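Local coordinates for protein putative drug/sodium antiporter (Escherichia coli, PDB 4Z3N) that probably acts as a membrane antiporter of the multidrug and toxin extrusion (MATE) family, linked to transport of the genotoxin colibactin, at residues A50-F55 with M197-M202. Sequence-based numbering, arbitrary orientation.
Sequences AIADIF and MLDPIM
Asp53 and Asp199 meet through their carboxylates, OD1 of Asp53 lying 2.7 Å from OD2 of Asp199. The two side chains run at about a right angle to each other, with the carboxylate planes turned 40° apart. Asp199 reaches across from its helix toward the other, and its OD2 comes to rest over the backbone of the facing turn, 3.5 Å from CA of Asp53 and 4.1 Å from the methyl CB of Ala52. Asp53 leaves its backbone pointing away from the partner helix; with CG anti to the carbonyl carbon and beside the backbone N (chi1 -83°), the carboxylate swings back so that OD1 faces Asp199. The backbones are closest at this same pair, 6.9 Å between the two CA atoms.

Asn195, one turn earlier on helix 181-204, touches both Ala52 and Asp53, while Trp56 and, from helix 209-232, Val213 and Ala216 pack on Asp199. Directly after Asp199, Pro200 kinks its helix, its N lacking a bond to the preceding turn. The contact thus joins the C-terminal ends of helices 28-56 and 181-204. Two carboxylates this close would repel each other if both were charged, which makes a proton on one of them plausible.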
loop_
_atom_site.group_PDB
_atom_site.type_symbol
_atom_site.label_atom_id
_atom_site.label_comp_id
_atom_site.label_asym_id
_atom_site.label_seq_id
_atom_site.Cartn_x
_atom_site.Cartn_y
_atom_site.Cartn_z
ATOM N N ALA A 50 7.608 -14.661 -1.553
ATOM C CA ALA A 50 8.636 -14.852 -0.541
ATOM C C ALA A 50 8.676 -16.295 -0.015
ATOM O O ALA A 50 9.750 -16.890 0.121
ATOM C CB ALA A 50 8.422 -13.879 0.599
ATOM N N ILE A 51 7.510 -16.860 0.281
ATOM C CA ILE A 51 7.453 -18.243 0.739
ATOM C C ILE A 51 8.118 -19.190 -0.266
ATOM O O ILE A 51 9.010 -19.958 0.110
ATOM C CB ILE A 51 6.003 -18.700 0.989
ATOM C CG1 ILE A 51 5.374 -17.882 2.118
ATOM C CG2 ILE A 51 5.943 -20.199 1.303
ATOM C CD1 ILE A 51 3.872 -18.121 2.266
ATOM N N ALA A 52 7.695 -19.124 -1.531
ATOM C CA ALA A 52 8.269 -19.961 -2.583
ATOM C C ALA A 52 9.753 -19.653 -2.762
ATOM O O ALA A 52 10.580 -20.558 -2.863
ATOM C CB ALA A 52 7.528 -19.772 -3.897
ATOM N N ASP A 53 10.082 -18.369 -2.799
ATOM C CA ASP A 53 11.467 -17.950 -2.927
ATOM C C ASP A 53 12.335 -18.604 -1.865
ATOM O O ASP A 53 13.306 -19.286 -2.192
ATOM C CB ASP A 53 11.592 -16.425 -2.837
ATOM C CG ASP A 53 11.324 -15.745 -4.159
ATOM O OD1 ASP A 53 11.190 -16.470 -5.171
ATOM O OD2 ASP A 53 11.258 -14.496 -4.192
ATOM N N ILE A 54 11.976 -18.423 -0.598
ATOM C CA ILE A 54 12.827 -18.917 0.483
ATOM C C ILE A 54 12.788 -20.443 0.587
ATOM O O ILE A 54 13.772 -21.067 0.967
ATOM C CB ILE A 54 12.445 -18.291 1.840
ATOM C CG1 ILE A 54 13.355 -18.838 2.936
ATOM C CG2 ILE A 54 10.993 -18.562 2.168
ATOM C CD1 ILE A 54 14.842 -18.792 2.587
ATOM N N PHE A 55 11.659 -21.036 0.234
ATOM C CA PHE A 55 11.533 -22.490 0.160
ATOM C C PHE A 55 12.567 -23.080 -0.792
ATOM O O PHE A 55 13.250 -24.042 -0.460
ATOM C CB PHE A 55 10.115 -22.869 -0.282
ATOM C CG PHE A 55 9.926 -24.332 -0.591
ATOM C CD1 PHE A 55 10.243 -25.306 0.347
ATOM C CD2 PHE A 55 9.380 -24.726 -1.804
ATOM C CE1 PHE A 55 10.044 -26.649 0.070
ATOM C CE2 PHE A 55 9.178 -26.061 -2.091
ATOM C CZ PHE A 55 9.509 -27.028 -1.150
ATOM N N MET A 197 6.600 -22.328 -10.437
ATOM C CA MET A 197 7.202 -23.240 -11.389
ATOM C C MET A 197 8.598 -22.808 -11.846
ATOM O O MET A 197 9.464 -23.649 -12.070
ATOM C CB MET A 197 6.276 -23.391 -12.589
ATOM C CG MET A 197 4.992 -24.118 -12.250
ATOM S SD MET A 197 3.712 -24.031 -13.534
ATOM C CE MET A 197 2.279 -24.571 -12.590
ATOM N N LEU A 198 8.817 -21.502 -11.974
ATOM C CA LEU A 198 10.057 -20.994 -12.548
ATOM C C LEU A 198 11.218 -21.026 -11.570
ATOM O O LEU A 198 12.341 -21.342 -11.959
ATOM C CB LEU A 198 9.873 -19.569 -13.066
ATOM C CG LEU A 198 9.075 -19.384 -14.356
ATOM C CD1 LEU A 198 9.045 -17.905 -14.737
ATOM C CD2 LEU A 198 9.651 -20.236 -15.479
ATOM N N ASP A 199 10.953 -20.677 -10.314
ATOM C CA ASP A 199 11.976 -20.712 -9.267
ATOM C C ASP A 199 12.781 -21.996 -9.312
ATOM O O ASP A 199 14.010 -21.959 -9.251
ATOM C CB ASP A 199 11.351 -20.572 -7.879
ATOM C CG ASP A 199 11.345 -19.149 -7.382
ATOM O OD1 ASP A 199 11.887 -18.272 -8.093
ATOM O OD2 ASP A 199 10.800 -18.904 -6.280
ATOM N N PRO A 200 12.091 -23.148 -9.399
ATOM C CA PRO A 200 12.842 -24.405 -9.485
ATOM C C PRO A 200 13.686 -24.476 -10.766
ATOM O O PRO A 200 14.869 -24.819 -10.712
ATOM C CB PRO A 200 11.745 -25.479 -9.481
ATOM C CG PRO A 200 10.496 -24.782 -9.039
ATOM C CD PRO A 200 10.633 -23.363 -9.437
ATOM N N ILE A 201 13.084 -24.122 -11.899
ATOM C CA ILE A 201 13.757 -24.220 -13.192
ATOM C C ILE A 201 15.007 -23.335 -13.311
ATOM O O ILE A 201 15.932 -23.652 -14.059
ATOM C CB ILE A 201 12.801 -23.855 -14.335
ATOM C CG1 ILE A 201 11.530 -24.696 -14.273
ATOM C CG2 ILE A 201 13.465 -24.041 -15.678
ATOM C CD1 ILE A 201 10.497 -24.241 -15.276
ATOM N N MET A 202 15.035 -22.221 -12.593
ATOM C CA MET A 202 16.181 -21.325 -12.668
ATOM C C MET A 202 17.320 -21.846 -11.837
ATOM O O MET A 202 18.471 -21.525 -12.094
ATOM C CB MET A 202 15.816 -19.916 -12.205
ATOM C CG MET A 202 14.663 -19.300 -12.959
ATOM S SD MET A 202 15.076 -18.976 -14.678
ATOM C CE MET A 202 13.425 -18.723 -15.363
#